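Local structure of CurJ (Moorea producens 3L, 5TZ6) at residues A[27-32]-A[89-94]; A[104-109]-A[131-136]; A[258-263]-A[280-285]. The protein catalyses, in its active form, vinylogous dehydration as the dehydratase domain of a polyketide synthase module in curacin biosynthesis. The protein carries 1 engineered substitution. All coordinates share one frame; numbering follows the deposited sequence.

Contact 1 (A[27-32]-A[89-94])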
loop_
_atom_site.group_PDB
_atom_site.type_symbol
_atom_site.label_atom_id
_atom_site.label_comp_id
_atom_site.label_asym_id
_atom_site.label_seq_id
_atom_site.Cartn_x
_atom_site.Cartn_y
_atom_site.Cartn_z
ATOM N N GLU A 27 -2.203 5.237 -3.182
ATOM C CA GLU A 27 -3.552 4.989 -2.700
ATOM C C GLU A 27 -4.014 6.144 -1.827
ATOM O O GLU A 27 -3.261 6.648 -0.980
ATOM C CB GLU A 27 -3.637 3.678 -1.907
ATOM C CG GLU A 27 -5.058 3.290 -1.529
ATOM C CD GLU A 27 -5.145 1.905 -0.917
ATOM O OE1 GLU A 27 -5.238 0.921 -1.682
ATOM O OE2 GLU A 27 -5.127 1.802 0.329
ATOM N N SER A 28 -5.271 6.532 -2.031
ATOM C CA SER A 28 -5.845 7.745 -1.476
ATOM C C SER A 28 -7.330 7.498 -1.265
ATOM O O SER A 28 -7.950 6.737 -2.011
ATOM C CB SER A 28 -5.621 8.941 -2.403
ATOM O OG SER A 28 -5.812 10.159 -1.708
ATOM N N TYR A 29 -7.897 8.128 -0.238
ATOM C CA TYR A 29 -9.296 7.906 0.135
ATOM C C TYR A 29 -10.071 9.204 -0.078
ATOM O O TYR A 29 -9.981 10.134 0.729
ATOM C CB TYR A 29 -9.396 7.409 1.571
ATOM C CG TYR A 29 -8.589 6.154 1.803
ATOM C CD1 TYR A 29 -8.926 4.962 1.175
ATOM C CD2 TYR A 29 -7.485 6.163 2.643
ATOM C CE1 TYR A 29 -8.182 3.811 1.377
ATOM C CE2 TYR A 29 -6.738 5.021 2.851
ATOM C CZ TYR A 29 -7.089 3.848 2.217
ATOM O OH TYR A 29 -6.339 2.711 2.430
ATOM N N PHE A 30 -10.852 9.248 -1.155
ATOM C CA PHE A 30 -11.516 10.472 -1.587
ATOM C C PHE A 30 -12.897 10.578 -0.950
ATOM O O PHE A 30 -13.743 9.687 -1.117
ATOM C CB PHE A 30 -11.615 10.515 -3.111
ATOM C CG PHE A 30 -10.425 11.152 -3.777
ATOM C CD1 PHE A 30 -9.145 10.723 -3.492
ATOM C CD2 PHE A 30 -10.591 12.167 -4.698
ATOM C CE1 PHE A 30 -8.051 11.306 -4.101
ATOM C CE2 PHE A 30 -9.504 12.752 -5.316
ATOM C CZ PHE A 30 -8.231 12.318 -5.017
ATOM N N SER A 31 -13.110 11.669 -0.218
ATOM C CA SER A 31 -14.367 11.955 0.458
ATOM C C SER A 31 -14.352 13.415 0.880
ATOM O O SER A 31 -13.293 14.045 0.959
ATOM C CB SER A 31 -14.576 11.053 1.677
ATOM O OG SER A 31 -13.692 11.411 2.725
ATOM N N THR A 32 -15.547 13.946 1.150
ATOM C CA THR A 32 -15.653 15.341 1.561
ATOM C C THR A 32 -14.998 15.572 2.917
ATOM O O THR A 32 -14.485 16.666 3.178
ATOM C CB THR A 32 -17.117 15.777 1.591
ATOM O OG1 THR A 32 -17.871 14.870 2.403
ATOM C CG2 THR A 32 -17.695 15.800 0.185
ATOM N N VAL A 89 -17.170 7.414 0.367
ATOM C CA VAL A 89 -15.722 7.493 0.210
ATOM C C VAL A 89 -15.301 6.486 -0.852
ATOM O O VAL A 89 -15.617 5.296 -0.746
ATOM C CB VAL A 89 -14.972 7.239 1.530
ATOM C CG1 VAL A 89 -15.333 5.881 2.100
ATOM C CG2 VAL A 89 -13.474 7.353 1.316
ATOM N N ARG A 90 -14.602 6.962 -1.878
ATOM C CA ARG A 90 -14.090 6.123 -2.954
ATOM C C ARG A 90 -12.584 5.963 -2.804
ATOM O O ARG A 90 -11.872 6.953 -2.606
ATOM C CB ARG A 90 -14.415 6.729 -4.320
ATOM C CG ARG A 90 -15.891 6.801 -4.640
ATOM C CD ARG A 90 -16.402 5.501 -5.226
ATOM N NE ARG A 90 -15.720 5.170 -6.473
ATOM C CZ ARG A 90 -16.227 4.375 -7.412
ATOM N NH1 ARG A 90 -17.429 3.839 -7.245
ATOM N NH2 ARG A 90 -15.540 4.122 -8.519
ATOM N N THR A 91 -12.105 4.720 -2.878
ATOM C CA THR A 91 -10.668 4.484 -2.950
ATOM C C THR A 91 -10.152 4.825 -4.342
ATOM O O THR A 91 -10.673 4.336 -5.350
ATOM C CB THR A 91 -10.327 3.033 -2.607
ATOM O OG1 THR A 91 -10.741 2.743 -1.267
ATOM C CG2 THR A 91 -8.824 2.804 -2.718
ATOM N N VAL A 92 -9.111 5.651 -4.393
ATOM C CA VAL A 92 -8.497 6.097 -5.635
ATOM C C VAL A 92 -7.043 5.662 -5.642
ATOM O O VAL A 92 -6.318 5.880 -4.663
ATOM C CB VAL A 92 -8.603 7.621 -5.803
ATOM C CG1 VAL A 92 -7.867 8.064 -7.053
ATOM C CG2 VAL A 92 -10.059 8.032 -5.862
ATOM N N GLN A 93 -6.618 5.053 -6.744
ATOM C CA GLN A 93 -5.249 4.595 -6.907
ATOM C C GLN A 93 -4.654 5.195 -8.170
ATOM O O GLN A 93 -5.345 5.353 -9.186
ATOM C CB GLN A 93 -5.162 3.077 -6.982
ATOM C CG GLN A 93 -5.560 2.346 -5.722
ATOM C CD GLN A 93 -5.506 0.845 -5.914
ATOM O OE1 GLN A 93 -5.618 0.353 -7.038
ATOM N NE2 GLN A 93 -5.308 0.109 -4.825
ATOM N N VAL A 94 -3.381 5.570 -8.069
ATOM C CA VAL A 94 -2.538 5.894 -9.210
ATOM C C VAL A 94 -1.647 4.694 -9.480
ATOM O O VAL A 94 -0.933 4.225 -8.582
ATOM C CB VAL A 94 -1.695 7.151 -8.944
ATOM C CG1 VAL A 94 -0.787 7.435 -10.134
ATOM C CG2 VAL A 94 -2.600 8.339 -8.659
#
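Gln93 NE2 has two acceptors: Glu27 OE1 at 3.2 Å, and the carbonyl oxygen of Gln17 on the second subunit. The bond to Glu27 is fairly straight (162° at the hydrogen). Amide and carboxylate run side by side, nearly coplanar, and Glu27 OE1 accepts the N-H on its anti lone pair. Glu27 reaches this far because its chain is stretched, with CG anti to the backbone N (chi1 -173°) and CG passing 4.0 Å from Thr91 CG2. Its other oxygen, OE2, takes a weak bond from Tyr29 OH. The oxygen of the Gln93 amide, OE1, bonds Ser18 OG of the second subunit, so both ends of that amide are used.

Further along the same face, Thr91 OG1 lies at the edge of the Tyr29 ring, 3.8 Å from CD1; its hydrogen bond goes to Asp112. On the opposite face, shared with Ser28 and Arg90, Val92 CG2 sits over the Phe30 ring, 4.0 Å from its centroid, a CH-pi contact beneath helix 51-65, the hot-dog helix of this half. Between the faces, antiparallel backbone bonds pair Ser28 with Val92 and Phe30 with Arg90; Val92 N to Ser28 O measures 2.9 Å. The strand pair thus turns Phe30 and Val92 to the helix, while its buried carboxylate, probably stabilised by the Gln93 amide, is tied into a polar network that continues across the dimer interface.

Contact 2 (A[104-109]-A[131-136])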
loop_
_atom_site.group_PDB
_atom_site.type_symbol
_atom_site.label_atom_id
_atom_site.label_comp_id
_atom_site.label_asym_id
_atom_site.label_seq_id
_atom_site.Cartn_x
_atom_site.Cartn_y
_atom_site.Cartn_z
ATOM N N SER A 104 3.832 5.213 -17.735
ATOM C CA SER A 104 2.437 5.307 -18.127
ATOM C C SER A 104 1.592 5.221 -16.865
ATOM O O SER A 104 1.896 4.450 -15.953
ATOM C CB SER A 104 2.065 4.197 -19.109
ATOM O OG SER A 104 2.585 2.951 -18.670
ATOM N N PHE A 105 0.560 6.042 -16.777
ATOM C CA PHE A 105 -0.229 6.074 -15.562
ATOM C C PHE A 105 -1.698 5.866 -15.880
ATOM O O PHE A 105 -2.203 6.307 -16.924
ATOM C CB PHE A 105 -0.040 7.405 -14.788
ATOM C CG PHE A 105 -0.650 8.591 -15.471
ATOM C CD1 PHE A 105 -2.014 8.852 -15.353
ATOM C CD2 PHE A 105 0.130 9.448 -16.232
ATOM C CE1 PHE A 105 -2.594 9.945 -15.995
ATOM C CE2 PHE A 105 -0.441 10.551 -16.871
ATOM C CZ PHE A 105 -1.805 10.795 -16.753
ATOM N N GLN A 106 -2.370 5.196 -14.942
ATOM C CA GLN A 106 -3.822 5.144 -14.867
ATOM C C GLN A 106 -4.254 5.563 -13.467
ATOM O O GLN A 106 -3.787 4.993 -12.477
ATOM C CB GLN A 106 -4.347 3.738 -15.174
ATOM C CG GLN A 106 -4.191 3.316 -16.617
ATOM C CD GLN A 106 -4.713 1.917 -16.868
ATOM O OE1 GLN A 106 -4.133 0.934 -16.405
ATOM N NE2 GLN A 106 -5.821 1.820 -17.606
ATOM N N VAL A 107 -5.135 6.553 -13.387
ATOM C CA VAL A 107 -5.821 6.914 -12.154
ATOM C C VAL A 107 -7.204 6.276 -12.186
ATOM O O VAL A 107 -8.034 6.624 -13.045
ATOM C CB VAL A 107 -5.934 8.438 -11.986
ATOM C CG1 VAL A 107 -6.714 8.759 -10.722
ATOM C CG2 VAL A 107 -4.559 9.090 -11.945
ATOM N N ILE A 108 -7.442 5.366 -11.231
ATOM C CA ILE A 108 -8.656 4.561 -11.136
ATOM C C ILE A 108 -9.245 4.719 -9.737
ATOM O O ILE A 108 -8.603 5.236 -8.824
ATOM C CB ILE A 108 -8.400 3.065 -11.422
ATOM C CG1 ILE A 108 -7.646 2.422 -10.257
ATOM C CG2 ILE A 108 -7.623 2.883 -12.718
ATOM C CD1 ILE A 108 -7.492 0.928 -10.408
ATOM N N SER A 109 -10.484 4.252 -9.574
ATOM C CA SER A 109 -11.129 4.234 -8.266
ATOM C C SER A 109 -12.121 3.081 -8.183
ATOM O O SER A 109 -12.513 2.489 -9.194
ATOM C CB SER A 109 -11.845 5.552 -7.974
ATOM O OG SER A 109 -13.056 5.608 -8.698
ATOM N N TRP A 131 -14.654 -1.282 -10.942
ATOM C CA TRP A 131 -13.716 -0.172 -10.840
ATOM C C TRP A 131 -13.846 0.701 -12.079
ATOM O O TRP A 131 -14.456 0.312 -13.079
ATOM C CB TRP A 131 -12.276 -0.664 -10.662
ATOM C CG TRP A 131 -11.852 -1.688 -11.671
ATOM C CD1 TRP A 131 -12.228 -3.001 -11.717
ATOM C CD2 TRP A 131 -10.957 -1.490 -12.771
ATOM N NE1 TRP A 131 -11.624 -3.630 -12.781
ATOM C CE2 TRP A 131 -10.840 -2.723 -13.443
ATOM C CE3 TRP A 131 -10.247 -0.390 -13.254
ATOM C CZ2 TRP A 131 -10.046 -2.884 -14.573
ATOM C CZ3 TRP A 131 -9.457 -0.550 -14.372
ATOM C CH2 TRP A 131 -9.363 -1.787 -15.021
ATOM N N ALA A 132 -13.250 1.889 -12.003
ATOM C CA ALA A 132 -13.373 2.888 -13.052
ATOM C C ALA A 132 -12.031 3.564 -13.289
ATOM O O ALA A 132 -11.227 3.724 -12.367
ATOM C CB ALA A 132 -14.429 3.939 -12.700
ATOM N N VAL A 133 -11.795 3.956 -14.539
ATOM C CA VAL A 133 -10.598 4.699 -14.918
ATOM C C VAL A 133 -10.973 6.166 -15.088
ATOM O O VAL A 133 -11.901 6.503 -15.838
ATOM C CB VAL A 133 -9.974 4.131 -16.204
ATOM C CG1 VAL A 133 -8.747 4.932 -16.594
ATOM C CG2 VAL A 133 -9.616 2.666 -16.011
ATOM N N HIS A 134 -10.260 7.041 -14.384
ATOM C CA HIS A 134 -10.548 8.464 -14.419
ATOM C C HIS A 134 -9.499 9.284 -15.143
ATOM O O HIS A 134 -9.814 10.391 -15.598
ATOM C CB HIS A 134 -10.703 9.003 -12.991
ATOM C CG HIS A 134 -11.699 8.241 -12.180
ATOM N ND1 HIS A 134 -13.008 8.074 -12.583
ATOM C CD2 HIS A 134 -11.581 7.587 -11.001
ATOM C CE1 HIS A 134 -13.654 7.357 -11.681
ATOM N NE2 HIS A 134 -12.811 7.048 -10.712
ATOM N N ALA A 135 -8.276 8.777 -15.281
ATOM C CA ALA A 135 -7.321 9.515 -16.098
ATOM C C ALA A 135 -6.235 8.567 -16.561
ATOM O O ALA A 135 -5.907 7.602 -15.877
ATOM C CB ALA A 135 -6.711 10.699 -15.331
ATOM N N THR A 136 -5.696 8.837 -17.742
ATOM C CA THR A 136 -4.615 8.031 -18.277
ATOM C C THR A 136 -3.612 8.961 -18.926
ATOM O O THR A 136 -3.947 10.086 -19.308
ATOM C CB THR A 136 -5.133 6.998 -19.285
ATOM O OG1 THR A 136 -5.825 7.672 -20.340
ATOM C CG2 THR A 136 -6.104 6.064 -18.607
#
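A classic beta bulge marks this strand pair: His134 and Ala135 both face Val107. Val107 O takes both their amides, His134 N at 2.6 Å and Ala135 N at 3.1 Å, the latter on a lone pair in the carbonyl plane. The helix-like psi of His134 (-22°) makes the extra residue possible, and the register slips by one. Beyond the bulge Ser109 and Ala132 exchange a pair of backbone bonds; before it, Val107 N bonds Ala135 O.

The His134 ring meets Ser109 at its edge: NE2 and OG are hydrogen-bonded at 2.5 Å, very short, and either could be the donor. ND1 bonds Gln80 O, so both ring nitrogens have partners, though the NE2 to OG distance is doubtfully short; Ser109 OG also bonds Arg90.

These strands belong to the first of the two hot-dog units, and Val107, Ala135 and Phe105 all touch its central helix, 51-65. Phe105 has CG between its backbone N and carbonyl carbon (chi1 70°), which swings the ring across the neighbouring strand and brings CE1 within 3.3 Å of Thr136 C and 4.2 Å of Ala135 CB. Replacing it with an alanine is likely to open a gap between the Thr136 backbone and Leu58 of the helix. On the reverse face Ile108 CG2 packs obliquely on Val133 CG2 at 3.9 Å, and Gln106 runs alongside Thr136, its CG 3.9 Å from CG2. Leu20 of the second subunit packs against Gln106, Ile108 and Trp131.

Contact 3 (A[258-263]-A[280-285])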
loop_
_atom_site.group_PDB
_atom_site.type_symbol
_atom_site.label_atom_id
_atom_site.label_comp_id
_atom_site.label_asym_id
_atom_site.label_seq_id
_atom_site.Cartn_x
_atom_site.Cartn_y
_atom_site.Cartn_z
ATOM N N LEU A 258 -1.041 35.546 -5.021
ATOM C CA LEU A 258 -1.498 36.101 -6.287
ATOM C C LEU A 258 -0.739 35.459 -7.440
ATOM O O LEU A 258 0.496 35.435 -7.433
ATOM C CB LEU A 258 -1.318 37.622 -6.306
ATOM C CG LEU A 258 -2.041 38.400 -7.406
ATOM C CD1 LEU A 258 -2.054 39.890 -7.074
ATOM C CD2 LEU A 258 -1.406 38.154 -8.768
ATOM N N LEU A 259 -1.473 34.933 -8.420
ATOM C CA LEU A 259 -0.866 34.375 -9.621
ATOM C C LEU A 259 -1.544 34.959 -10.851
ATOM O O LEU A 259 -2.646 35.509 -10.775
ATOM C CB LEU A 259 -0.984 32.845 -9.660
ATOM C CG LEU A 259 -0.479 32.064 -8.451
ATOM C CD1 LEU A 259 -0.643 30.578 -8.710
ATOM C CD2 LEU A 259 0.974 32.414 -8.130
ATOM N N TRP A 260 -0.876 34.827 -11.996
ATOM C CA TRP A 260 -1.427 35.274 -13.267
ATOM C C TRP A 260 -1.595 34.075 -14.187
ATOM O O TRP A 260 -0.740 33.188 -14.218
ATOM C CB TRP A 260 -0.530 36.316 -13.935
ATOM C CG TRP A 260 -0.430 37.617 -13.191
ATOM C CD1 TRP A 260 0.575 38.004 -12.351
ATOM C CD2 TRP A 260 -1.362 38.706 -13.227
ATOM N NE1 TRP A 260 0.324 39.262 -11.861
ATOM C CE2 TRP A 260 -0.857 39.717 -12.385
ATOM C CE3 TRP A 260 -2.572 38.926 -13.892
ATOM C CZ2 TRP A 260 -1.520 40.924 -12.189
ATOM C CZ3 TRP A 260 -3.227 40.124 -13.698
ATOM C CH2 TRP A 260 -2.701 41.109 -12.852
ATOM N N CYS A 261 -2.691 34.054 -14.941
ATOM C CA CYS A 261 -2.995 32.961 -15.854
ATOM C C CYS A 261 -3.303 33.529 -17.233
ATOM O O CYS A 261 -4.321 34.204 -17.413
ATOM C CB CYS A 261 -4.168 32.127 -15.345
ATOM S SG CYS A 261 -4.611 30.815 -16.483
ATOM N N TYR A 262 -2.451 33.229 -18.206
ATOM C CA TYR A 262 -2.614 33.690 -19.577
ATOM C C TYR A 262 -3.055 32.523 -20.445
ATOM O O TYR A 262 -2.447 31.455 -20.409
ATOM C CB TYR A 262 -1.312 34.287 -20.105
ATOM C CG TYR A 262 -1.346 34.691 -21.562
ATOM C CD1 TYR A 262 -2.264 35.625 -22.024
ATOM C CD2 TYR A 262 -0.433 34.161 -22.471
ATOM C CE1 TYR A 262 -2.291 36.002 -23.354
ATOM C CE2 TYR A 262 -0.449 34.536 -23.803
ATOM C CZ TYR A 262 -1.381 35.456 -24.240
ATOM O OH TYR A 262 -1.405 35.832 -25.564
ATOM N N THR A 263 -4.121 32.722 -21.208
ATOM C CA THR A 263 -4.704 31.671 -22.027
ATOM C C THR A 263 -4.944 32.214 -23.423
ATOM O O THR A 263 -5.311 33.381 -23.585
ATOM C CB THR A 263 -6.039 31.162 -21.451
ATOM O OG1 THR A 263 -5.833 30.600 -20.148
ATOM C CG2 THR A 263 -6.649 30.110 -22.366
ATOM N N GLN A 280 -0.754 29.345 -19.543
ATOM C CA GLN A 280 0.489 29.656 -18.843
ATOM C C GLN A 280 0.130 30.255 -17.490
ATOM O O GLN A 280 -0.476 31.327 -17.420
ATOM C CB GLN A 280 1.356 30.619 -19.654
ATOM C CG GLN A 280 2.012 29.978 -20.869
ATOM C CD GLN A 280 2.953 30.925 -21.570
ATOM O OE1 GLN A 280 2.670 32.116 -21.700
ATOM N NE2 GLN A 280 4.094 30.410 -22.005
ATOM N N LEU A 281 0.448 29.544 -16.421
ATOM C CA LEU A 281 0.308 30.061 -15.071
ATOM C C LEU A 281 1.677 30.541 -14.610
ATOM O O LEU A 281 2.646 29.780 -14.677
ATOM C CB LEU A 281 -0.229 28.973 -14.144
ATOM C CG LEU A 281 -0.483 29.305 -12.678
ATOM C CD1 LEU A 281 -1.551 30.385 -12.527
ATOM C CD2 LEU A 281 -0.872 28.030 -11.944
ATOM N N PHE A 282 1.771 31.795 -14.165
ATOM C CA PHE A 282 3.068 32.328 -13.760
ATOM C C PHE A 282 2.942 33.254 -12.553
ATOM O O PHE A 282 1.848 33.659 -12.137
ATOM C CB PHE A 282 3.796 33.033 -14.918
ATOM C CG PHE A 282 3.007 34.117 -15.566
ATOM C CD1 PHE A 282 2.073 33.819 -16.544
ATOM C CD2 PHE A 282 3.208 35.442 -15.208
ATOM C CE1 PHE A 282 1.338 34.820 -17.143
ATOM C CE2 PHE A 282 2.480 36.450 -15.803
ATOM C CZ PHE A 282 1.541 36.140 -16.772
ATOM N N ASP A 283 4.122 33.574 -12.015
ATOM C CA ASP A 283 4.362 34.301 -10.777
ATOM C C ASP A 283 4.092 35.793 -10.913
ATOM O O ASP A 283 4.041 36.356 -12.010
ATOM C CB ASP A 283 5.819 34.123 -10.339
ATOM C CG ASP A 283 5.950 33.753 -8.884
ATOM O OD1 ASP A 283 4.931 33.823 -8.165
ATOM O OD2 ASP A 283 7.073 33.400 -8.460
ATOM N N GLN A 284 3.975 36.441 -9.749
ATOM C CA GLN A 284 3.894 37.893 -9.706
ATOM C C GLN A 284 5.129 38.523 -10.337
ATOM O O GLN A 284 5.044 39.598 -10.943
ATOM C CB GLN A 284 3.769 38.351 -8.252
ATOM C CG GLN A 284 3.253 39.761 -8.062
ATOM C CD GLN A 284 1.753 39.841 -8.305
ATOM O OE1 GLN A 284 1.296 40.241 -9.375
ATOM N NE2 GLN A 284 0.977 39.434 -7.303
ATOM N N HIS A 285 6.285 37.877 -10.181
ATOM C CA HIS A 285 7.532 38.280 -10.815
ATOM C C HIS A 285 7.714 37.707 -12.213
ATOM O O HIS A 285 8.664 38.091 -12.901
ATOM C CB HIS A 285 8.723 37.890 -9.938
ATOM C CG HIS A 285 8.673 38.488 -8.570
ATOM N ND1 HIS A 285 7.824 38.025 -7.589
ATOM C CD2 HIS A 285 9.341 39.533 -8.029
ATOM C CE1 HIS A 285 7.983 38.750 -6.496
ATOM N NE2 HIS A 285 8.898 39.670 -6.736
#
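Trp260 and Phe282 sit opposite one another as a hydrogen-bonded pair in a beta hairpin, strands 258-267 and 274-282, in the second hot-dog unit of the dehydratase. Their planes are only 22° apart, but the rings are slid so far along each other that they barely overlap, the centroids of the Trp260 five-membered ring and the Phe282 ring being 5.7 Å apart. What covers the Phe282 face is instead Trp260 CB, 3.8 Å from the centroid of that ring, a CH-pi contact. Phe282 gets there with CG between its backbone N and carbonyl carbon (chi1 55°), which turns the ring back over the partner strand; its edge then meets Tyr262 CB at 4.0 Å.

The Tyr262 ring lies beside the Gln280 side chain, the two pointing the same way, with Gln280 OE1 at the ring edge. Their polar ends go elsewhere: Tyr262 OH to Glu194, Gln280 NE2 to Gln291. Helix 151-157 packs on this face, against Trp260 and Tyr262.

The other face carries Leu259, Cys261 and Leu281. Leu281 crosses Leu259 at an angle, its CD1 3.8 Å from Leu259 CB, and helix 215-223 lies on both through Leu217. That helix also bears Asp219 of the ligand pocket.

Four backbone bonds couple Trp260 with Phe282 and Tyr262 with Gln280; the straightest is Trp260 N to Phe282 O, 3.0 Å. Past the strand end, Gln284 bends at chi2 (76°) and returns to the indole, its amide almost perpendicular to the ring. Trp260 NE1 bonds Gln284 OE1 at 2.8 Å, coming from above the carbonyl plane rather than onto a lone pair.

How the contacts relate
Contacts 1 and 2 are neighbours in one sheet, their centres 12 Å apart, joined where strand 90-99 meets strand 102-110: Gln93 N probably bonds Ile108 O at 2.9 Å, and Val92 CG1 packs on the same Ile108 O at 3.4 Å. Both touch the second subunit. Contact 3 belongs to the other hot-dog half, on the opposite side of the chain's centre, about 30 Å from contact 1 and 29 Å from contact 2 between centres, and no other chain of the assembly touches it. The bound hydroxy-methylheptenoic acid is near none of them: the side chains of Phe30, His134 and Cys261 stand about 12, 10 and 12 Å from it.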